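Local coordinates for protein enoyl-CoA hydratase (Thermus thermophilus, PDB 1WZ8) that probably catalyses the reversible addition of water to the double bond of enoyl-CoA thioesters, as a hexameric member of the crotonase family, at residues 30-35 with 64-69; 57-62 with 108-113; 128-133 with 197-202. One frame throughout, in Å; residues are numbered along the deposited sequence.

Contact 1: residues 30-35 with 64-69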
loop_
_atom_site.group_PDB
_atom_site.type_symbol
_atom_site.label_atom_id
_atom_site.label_comp_id
_atom_site.label_asym_id
_atom_site.label_seq_id
_atom_site.Cartn_x
_atom_site.Cartn_y
_atom_site.Cartn_z
ATOM N N LYS A 30 -7.436 -39.487 -10.397
ATOM C CA LYS A 30 -7.947 -39.866 -9.080
ATOM C C LYS A 30 -8.016 -38.628 -8.196
ATOM O O LYS A 30 -7.098 -37.807 -8.198
ATOM C CB LYS A 30 -7.046 -40.908 -8.413
ATOM C CG LYS A 30 -7.201 -42.322 -8.952
ATOM C CD LYS A 30 -6.359 -43.306 -8.145
ATOM C CE LYS A 30 -4.875 -42.963 -8.219
ATOM N NZ LYS A 30 -4.055 -43.828 -7.322
ATOM N N LEU A 31 -9.107 -38.494 -7.447
ATOM C CA LEU A 31 -9.284 -37.353 -6.559
ATOM C C LEU A 31 -9.188 -36.074 -7.380
ATOM O O LEU A 31 -8.838 -35.011 -6.866
ATOM C CB LEU A 31 -8.202 -37.361 -5.479
ATOM C CG LEU A 31 -8.140 -38.637 -4.631
ATOM C CD1 LEU A 31 -7.010 -38.528 -3.616
ATOM C CD2 LEU A 31 -9.477 -38.846 -3.931
ATOM N N ASN A 32 -9.511 -36.200 -8.661
ATOM C CA ASN A 32 -9.461 -35.096 -9.602
ATOM C C ASN A 32 -8.124 -34.372 -9.626
ATOM O O ASN A 32 -8.074 -33.140 -9.682
ATOM C CB ASN A 32 -10.597 -34.105 -9.339
ATOM C CG ASN A 32 -11.961 -34.689 -9.651
ATOM O OD1 ASN A 32 -12.158 -35.317 -10.698
ATOM N ND2 ASN A 32 -12.917 -34.478 -8.752
ATOM N N ALA A 33 -7.036 -35.138 -9.569
ATOM C CA ALA A 33 -5.707 -34.541 -9.655
ATOM C C ALA A 33 -5.766 -33.882 -11.026
ATOM O O ALA A 33 -6.324 -34.451 -11.964
ATOM C CB ALA A 33 -4.630 -35.617 -9.619
ATOM N N MET A 34 -5.202 -32.689 -11.146
ATOM C CA MET A 34 -5.273 -31.958 -12.401
ATOM C C MET A 34 -4.174 -32.172 -13.427
ATOM O O MET A 34 -3.021 -31.823 -13.192
ATOM C CB MET A 34 -5.350 -30.460 -12.117
ATOM C CG MET A 34 -6.454 -30.037 -11.174
ATOM S SD MET A 34 -6.246 -28.281 -10.821
ATOM C CE MET A 34 -7.572 -27.997 -9.631
ATOM N N PRO A 35 -4.517 -32.766 -14.581
ATOM C CA PRO A 35 -3.503 -32.976 -15.620
ATOM C C PRO A 35 -3.283 -31.589 -16.235
ATOM O O PRO A 35 -4.060 -30.669 -15.983
ATOM C CB PRO A 35 -4.196 -33.921 -16.597
ATOM C CG PRO A 35 -5.163 -34.669 -15.726
ATOM C CD PRO A 35 -5.722 -33.564 -14.861
ATOM N N GLY A 64 -17.312 -37.084 -9.200
ATOM C CA GLY A 64 -17.062 -38.208 -8.313
ATOM C C GLY A 64 -17.151 -37.928 -6.824
ATOM O O GLY A 64 -16.632 -38.701 -6.018
ATOM N N GLY A 65 -17.800 -36.830 -6.453
ATOM C CA GLY A 65 -17.941 -36.490 -5.047
ATOM C C GLY A 65 -16.661 -36.070 -4.348
ATOM O O GLY A 65 -16.507 -36.277 -3.143
ATOM N N VAL A 66 -15.734 -35.486 -5.098
ATOM C CA VAL A 66 -14.474 -35.029 -4.527
ATOM C C VAL A 66 -14.059 -33.780 -5.283
ATOM O O VAL A 66 -14.257 -33.698 -6.494
ATOM C CB VAL A 66 -13.367 -36.107 -4.656
ATOM C CG1 VAL A 66 -13.085 -36.397 -6.120
ATOM C CG2 VAL A 66 -12.105 -35.644 -3.949
ATOM N N PHE A 67 -13.503 -32.801 -4.576
ATOM C CA PHE A 67 -13.090 -31.570 -5.236
ATOM C C PHE A 67 -11.794 -31.814 -6.003
ATOM O O PHE A 67 -11.840 -32.214 -7.165
ATOM C CB PHE A 67 -12.922 -30.437 -4.220
ATOM C CG PHE A 67 -13.031 -29.063 -4.824
ATOM C CD1 PHE A 67 -11.921 -28.225 -4.895
ATOM C CD2 PHE A 67 -14.246 -28.607 -5.325
ATOM C CE1 PHE A 67 -12.018 -26.952 -5.455
ATOM C CE2 PHE A 67 -14.357 -27.331 -5.889
ATOM C CZ PHE A 67 -13.236 -26.505 -5.952
ATOM N N SER A 68 -10.642 -31.592 -5.377
ATOM C CA SER A 68 -9.382 -31.824 -6.081
ATOM C C SER A 68 -8.149 -31.943 -5.197
ATOM O O SER A 68 -7.959 -31.164 -4.262
ATOM C CB SER A 68 -9.138 -30.720 -7.116
ATOM O OG SER A 68 -7.889 -30.916 -7.772
ATOM N N ALA A 69 -7.305 -32.921 -5.514
ATOM C CA ALA A 69 -6.068 -33.149 -4.774
ATOM C C ALA A 69 -4.961 -32.230 -5.297
ATOM O O ALA A 69 -3.830 -32.265 -4.808
ATOM C CB ALA A 69 -5.644 -34.616 -4.903
#
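Asn32 reaches across to the backbone of 64-69 with its side-chain amide nitrogen. ND2 donates to Phe67 O at 3.0 Å, tilted 33° from the plane of that carbonyl. A second, weak bond runs from Asn32 ND2 to Val66 O; it is short at 2.7 Å but strongly bent. CG of Asn32 stands anti to its own carbonyl carbon (chi1 -68°), and this sends the amide toward the two carbonyls. Val66 CG1 lies against the same nitrogen, 3.3 Å from Asn32 ND2.

The backbone of 30-35 answers with its carbonyls. Leu31 O accepts from Ala69 N at 2.9 Å and also takes a CA-H...O contact from Ser68 CA. Asn32 O accepts from Ser68 OG at 2.9 Å, with the hydroxyl 43° above the carbonyl plane. Met34 CE rests on that hydroxyl, 3.5 Å from Ser68 OG. Leu31 adds apolar contacts at both ends of 66-69: its CB meets Ala69 CB at 3.8 Å, and its side chain crosses that of Val66 at about a right angle.

Both segments are loops that follow strands of the crotonase core sheet, 21-26 and 57-62, and lead into helices 36-49 and 73-81. In crotonases, loops of this kind border the acyl-CoA pocket. A bound methylpentanediol about 6 Å from the Met34 side chain is consistent with a pocket here.

Further out, Gly28 N donates to Asn32 OD1 and Glu63 O accepts from Asn32 ND2, fixing the rotation of the amide. Ser68 OG accepts from Gly70 N. The Phe67 ring packs edge-to-face with Phe26.

Contact 2: residues 57-62 with 108-113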
loop_
_atom_site.group_PDB
_atom_site.type_symbol
_atom_site.label_atom_id
_atom_site.label_comp_id
_atom_site.label_asym_id
_atom_site.label_seq_id
_atom_site.Cartn_x
_atom_site.Cartn_y
_atom_site.Cartn_z
ATOM N N ALA A 57 -24.585 -16.603 -10.829
ATOM C CA ALA A 57 -23.708 -17.222 -9.839
ATOM C C ALA A 57 -23.081 -18.471 -10.439
ATOM O O ALA A 57 -23.711 -19.166 -11.239
ATOM C CB ALA A 57 -24.491 -17.586 -8.577
ATOM N N VAL A 58 -21.835 -18.741 -10.067
ATOM C CA VAL A 58 -21.128 -19.919 -10.552
ATOM C C VAL A 58 -20.920 -20.897 -9.400
ATOM O O VAL A 58 -20.557 -20.503 -8.289
ATOM C CB VAL A 58 -19.760 -19.537 -11.155
ATOM C CG1 VAL A 58 -18.935 -20.790 -11.442
ATOM C CG2 VAL A 58 -19.973 -18.745 -12.442
ATOM N N LEU A 59 -21.172 -22.172 -9.669
ATOM C CA LEU A 59 -21.011 -23.215 -8.666
ATOM C C LEU A 59 -19.947 -24.185 -9.158
ATOM O O LEU A 59 -20.071 -24.746 -10.243
ATOM C CB LEU A 59 -22.336 -23.956 -8.450
ATOM C CG LEU A 59 -22.313 -25.159 -7.499
ATOM C CD1 LEU A 59 -21.798 -24.728 -6.129
ATOM C CD2 LEU A 59 -23.720 -25.750 -7.387
ATOM N N LEU A 60 -18.903 -24.373 -8.359
ATOM C CA LEU A 60 -17.818 -25.273 -8.728
ATOM C C LEU A 60 -17.914 -26.579 -7.961
ATOM O O LEU A 60 -18.142 -26.581 -6.750
ATOM C CB LEU A 60 -16.467 -24.617 -8.438
ATOM C CG LEU A 60 -16.156 -23.336 -9.211
ATOM C CD1 LEU A 60 -14.848 -22.734 -8.695
ATOM C CD2 LEU A 60 -16.064 -23.646 -10.704
ATOM N N ARG A 61 -17.736 -27.690 -8.667
ATOM C CA ARG A 61 -17.795 -28.999 -8.035
ATOM C C ARG A 61 -16.912 -29.965 -8.806
ATOM O O ARG A 61 -16.805 -29.878 -10.031
ATOM C CB ARG A 61 -19.231 -29.533 -8.021
ATOM C CG ARG A 61 -19.396 -30.827 -7.236
ATOM C CD ARG A 61 -20.783 -31.446 -7.410
ATOM N NE ARG A 61 -21.032 -32.489 -6.412
ATOM C CZ ARG A 61 -22.160 -33.189 -6.320
ATOM N NH1 ARG A 61 -23.155 -32.966 -7.169
ATOM N NH2 ARG A 61 -22.298 -34.106 -5.374
ATOM N N GLY A 62 -16.265 -30.872 -8.083
ATOM C CA GLY A 62 -15.419 -31.857 -8.729
ATOM C C GLY A 62 -16.269 -33.082 -8.983
ATOM O O GLY A 62 -17.208 -33.347 -8.234
ATOM N N VAL A 108 -19.277 -19.966 -5.960
ATOM C CA VAL A 108 -19.417 -20.830 -4.802
ATOM C C VAL A 108 -18.720 -22.152 -5.098
ATOM O O VAL A 108 -18.811 -22.667 -6.210
ATOM C CB VAL A 108 -20.907 -21.135 -4.507
ATOM C CG1 VAL A 108 -21.022 -22.066 -3.302
ATOM C CG2 VAL A 108 -21.672 -19.838 -4.265
ATOM N N ALA A 109 -18.018 -22.692 -4.109
ATOM C CA ALA A 109 -17.334 -23.964 -4.287
ATOM C C ALA A 109 -17.896 -25.019 -3.341
ATOM O O ALA A 109 -18.006 -24.790 -2.138
ATOM C CB ALA A 109 -15.838 -23.797 -4.048
ATOM N N ALA A 110 -18.270 -26.171 -3.895
ATOM C CA ALA A 110 -18.786 -27.276 -3.088
ATOM C C ALA A 110 -17.561 -28.153 -2.871
ATOM O O ALA A 110 -17.275 -29.047 -3.666
ATOM C CB ALA A 110 -19.864 -28.038 -3.854
ATOM N N VAL A 111 -16.838 -27.883 -1.792
ATOM C CA VAL A 111 -15.604 -28.602 -1.492
ATOM C C VAL A 111 -15.845 -29.927 -0.777
ATOM O O VAL A 111 -15.952 -29.981 0.446
ATOM C CB VAL A 111 -14.674 -27.713 -0.653
ATOM C CG1 VAL A 111 -13.262 -28.266 -0.669
ATOM C CG2 VAL A 111 -14.703 -26.286 -1.201
ATOM N N GLU A 112 -15.904 -30.994 -1.565
ATOM C CA GLU A 112 -16.149 -32.332 -1.050
ATOM C C GLU A 112 -14.885 -33.150 -0.819
ATOM O O GLU A 112 -14.022 -33.234 -1.691
ATOM C CB GLU A 112 -17.054 -33.101 -2.018
ATOM C CG GLU A 112 -18.417 -32.477 -2.253
ATOM C CD GLU A 112 -19.175 -33.162 -3.376
ATOM O OE1 GLU A 112 -18.738 -33.058 -4.544
ATOM O OE2 GLU A 112 -20.204 -33.812 -3.092
ATOM N N LYS A 113 -14.795 -33.741 0.370
ATOM C CA LYS A 113 -13.695 -34.622 0.760
ATOM C C LYS A 113 -12.257 -34.126 0.767
ATOM O O LYS A 113 -11.568 -34.266 1.774
ATOM C CB LYS A 113 -13.740 -35.902 -0.079
ATOM C CG LYS A 113 -15.031 -36.689 0.053
ATOM C CD LYS A 113 -14.936 -38.012 -0.683
ATOM C CE LYS A 113 -16.259 -38.762 -0.623
ATOM N NZ LYS A 113 -17.353 -37.956 -1.231
HETATM O O HOH W 1 -16.725 -31.293 -5.120
HETATM O O HOH W 2 -19.185 -34.453 -6.897
#
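Val58, Leu60, Val108 and Ala110 tie strands 57-62 and 108-111 together as parallel neighbours. The strand axes come within 4.6 Å and differ by 20° in direction. Val108 N donates to Val58 O at 2.7 Å, Leu60 N to Val108 O at 2.7 Å, and Ala110 N to Leu60 O at 2.9 Å. All three bonds are nearly straight. Leu59 pairs with Val108 and Leu60 with Ala109. Leu59 and Val108 point to one face of the sheet, Leu60 and Ala109 to the other.

On the Leu59 face, Leu59 CD1 lies 4.0 Å from Val108 CG1. Past the paired residues the chains separate, and polar groups bridge the gap. Arg61 grips Glu112 side-on in a salt bridge, with Arg61 NE 3.0 Å from Glu112 OE1 and NH2 3.1 Å from OE2. CG of Arg61 is anti to the backbone N (chi1 -173°) and the chain is extended on to NE, which brings the guanidinium obliquely to the carboxylate. The two planes are turned 46° apart. OE1 lies in the guanidinium plane, yet NE meets it from above the carboxylate plane. Two waters join the same groups: one links Gly62 N, Ala110 O and Glu112 OE1, the other Gly62 O and the same OE1. Glu112 OE1 thus takes bonds from Arg61 NE and both waters.

The pair forms the middle of the crotonase core sheet. Strand 21-26 flanks 57-62, and strand 128-132 flanks 107-111. Helix 195-207 covers the Leu59 face: Tyr196 makes a cation-pi contact with Arg61, Leu200 packs on Leu59, and Ala199 on Ala110.

Contact 3: residues 128-133 with 197-202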
loop_
_atom_site.group_PDB
_atom_site.type_symbol
_atom_site.label_atom_id
_atom_site.label_comp_id
_atom_site.label_asym_id
_atom_site.label_seq_id
_atom_site.Cartn_x
_atom_site.Cartn_y
_atom_site.Cartn_z
ATOM N N ILE A 128 -17.462 -17.965 -1.814
ATOM C CA ILE A 128 -17.997 -18.718 -0.694
ATOM C C ILE A 128 -17.684 -20.191 -0.902
ATOM O O ILE A 128 -17.962 -20.747 -1.963
ATOM C CB ILE A 128 -19.527 -18.540 -0.578
ATOM C CG1 ILE A 128 -19.857 -17.073 -0.280
ATOM C CG2 ILE A 128 -20.072 -19.441 0.528
ATOM C CD1 ILE A 128 -21.337 -16.775 -0.173
ATOM N N ALA A 129 -17.077 -20.809 0.101
ATOM C CA ALA A 129 -16.758 -22.222 0.019
ATOM C C ALA A 129 -17.544 -22.936 1.095
ATOM O O ALA A 129 -17.598 -22.485 2.237
ATOM C CB ALA A 129 -15.262 -22.450 0.229
ATOM N N VAL A 130 -18.178 -24.037 0.714
ATOM C CA VAL A 130 -18.930 -24.843 1.657
ATOM C C VAL A 130 -18.143 -26.137 1.750
ATOM O O VAL A 130 -17.919 -26.801 0.735
ATOM C CB VAL A 130 -20.353 -25.158 1.141
ATOM C CG1 VAL A 130 -21.095 -26.020 2.157
ATOM C CG2 VAL A 130 -21.114 -23.864 0.890
ATOM N N VAL A 131 -17.701 -26.486 2.953
ATOM C CA VAL A 131 -16.941 -27.715 3.130
ATOM C C VAL A 131 -17.676 -28.676 4.043
ATOM O O VAL A 131 -18.656 -28.308 4.701
ATOM C CB VAL A 131 -15.543 -27.450 3.750
ATOM C CG1 VAL A 131 -14.787 -26.436 2.915
ATOM C CG2 VAL A 131 -15.682 -26.963 5.194
ATOM N N GLY A 132 -17.201 -29.916 4.064
ATOM C CA GLY A 132 -17.796 -30.908 4.937
ATOM C C GLY A 132 -17.017 -30.856 6.236
ATOM O O GLY A 132 -15.857 -30.450 6.247
ATOM N N LYS A 133 -17.644 -31.237 7.340
ATOM C CA LYS A 133 -16.952 -31.226 8.620
ATOM C C LYS A 133 -15.681 -32.075 8.545
ATOM O O LYS A 133 -14.673 -31.760 9.184
ATOM C CB LYS A 133 -17.865 -31.764 9.718
ATOM C CG LYS A 133 -19.078 -30.887 9.969
ATOM C CD LYS A 133 -19.886 -31.368 11.159
ATOM C CE LYS A 133 -21.055 -30.438 11.408
ATOM N NZ LYS A 133 -20.589 -29.034 11.538
ATOM N N GLU A 197 -25.513 -30.057 -1.577
ATOM C CA GLU A 197 -26.845 -29.512 -1.329
ATOM C C GLU A 197 -26.813 -28.087 -0.777
ATOM O O GLU A 197 -27.545 -27.215 -1.253
ATOM C CB GLU A 197 -27.611 -30.421 -0.361
ATOM C CG GLU A 197 -28.908 -29.833 0.163
ATOM C CD GLU A 197 -29.662 -30.803 1.055
ATOM O OE1 GLU A 197 -30.102 -31.853 0.541
ATOM O OE2 GLU A 197 -29.808 -30.520 2.265
ATOM N N LYS A 198 -25.975 -27.854 0.232
ATOM C CA LYS A 198 -25.868 -26.529 0.843
ATOM C C LYS A 198 -25.198 -25.547 -0.115
ATOM O O LYS A 198 -25.594 -24.388 -0.200
ATOM C CB LYS A 198 -25.061 -26.605 2.143
ATOM C CG LYS A 198 -24.907 -25.275 2.878
ATOM C CD LYS A 198 -26.253 -24.742 3.376
ATOM C CE LYS A 198 -26.092 -23.450 4.165
ATOM N NZ LYS A 198 -27.394 -22.942 4.698
ATOM N N ALA A 199 -24.179 -26.009 -0.829
ATOM C CA ALA A 199 -23.489 -25.135 -1.771
ATOM C C ALA A 199 -24.461 -24.657 -2.847
ATOM O O ALA A 199 -24.458 -23.488 -3.232
ATOM C CB ALA A 199 -22.313 -25.866 -2.406
ATOM N N LEU A 200 -25.300 -25.566 -3.334
ATOM C CA LEU A 200 -26.278 -25.214 -4.359
ATOM C C LEU A 200 -27.282 -24.208 -3.795
ATOM O O LEU A 200 -27.674 -23.257 -4.473
ATOM C CB LEU A 200 -27.005 -26.475 -4.849
ATOM C CG LEU A 200 -28.076 -26.246 -5.918
ATOM C CD1 LEU A 200 -27.459 -25.538 -7.120
ATOM C CD2 LEU A 200 -28.695 -27.576 -6.321
ATOM N N GLU A 201 -27.690 -24.416 -2.547
ATOM C CA GLU A 201 -28.634 -23.516 -1.890
ATOM C C GLU A 201 -28.041 -22.104 -1.819
ATOM O O GLU A 201 -28.729 -21.098 -2.057
ATOM C CB GLU A 201 -28.931 -24.024 -0.478
ATOM C CG GLU A 201 -29.899 -23.152 0.311
ATOM C CD GLU A 201 -29.957 -23.536 1.778
ATOM O OE1 GLU A 201 -30.239 -24.717 2.080
ATOM O OE2 GLU A 201 -29.719 -22.654 2.630
ATOM N N VAL A 202 -26.758 -22.036 -1.478
ATOM C CA VAL A 202 -26.062 -20.760 -1.387
ATOM C C VAL A 202 -26.015 -20.110 -2.766
ATOM O O VAL A 202 -26.322 -18.926 -2.923
ATOM C CB VAL A 202 -24.617 -20.956 -0.858
ATOM C CG1 VAL A 202 -23.856 -19.638 -0.909
ATOM C CG2 VAL A 202 -24.658 -21.478 0.576
#
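Val130 drives its CG2 methyl against the backbone of helix 197-202, 3.8 Å from Ala199 CA. This is the tight part of the contact. The small Ala199 side chain lets strand and helix come close, with Val130 CG2 also 4.0 Å from Ala199 CB. Val130 CG1 is anti to the backbone N (chi1 179°) and turns to the other side, where it lies 4.0 Å from Lys198 CG. The two methyls thus meet successive helix residues, CG1 Lys198 and CG2 Ala199.

About one helical turn on from Ala199, Val202 meets Ile128 through methyl groups, Ile128 CD1 lying 3.9 Å from Val202 CG1. Val202 CG2 is 4.3 Å from Val130 CG2, a looser touch. No hydrogen bond crosses the contact; it is apolar packing throughout.

The outer side is different. Lys198 gives only the base of its chain to Val130. The chain bends at chi2 (65°) and leads the amine away from the strand to Glu201, where Lys198 NZ and Glu201 OE2 form a salt bridge of 3.1 Å within the helix. Glu201 itself is exposed.

Segment 197-202 of the helix runs nearly antiparallel to strand 128-132, at 162° between directions, and the axes approach to 8.3 Å. The helix lies across one face of the core sheet: Val202 also packs on Val108 of strand 107-111, while Lys198 touches Leu188 and Val190 of strand 188-190. Leu171 of a second subunit packs on both Ile128 and Val202, so this end of the contact borders a subunit interface of the hexamer.

How the contacts relate
The three contacts lie in and around the six-stranded core sheet: contact 1 in loops following two of its strands, contact 2 between strands, contact 3 between a strand and helix 195-207. Contacts 2 and 3 have centres about 7 Å apart and lie on neighbouring strands, 107-111 and 128-132, joined by backbone bonds such as Ala109 N to Ile128 O. Contact 1 lies about 12 Å from contact 2, centre to centre, and touches it where Phe67 N probably bonds Glu112 O. Contacts 1 and 3 do not touch; their centres are about 17 Å apart. Along the chain the segments of contacts 1 and 2 alternate, and contact 3 follows both. The sheet thus connects the loops near the probable pocket with the helix beside the subunit interface.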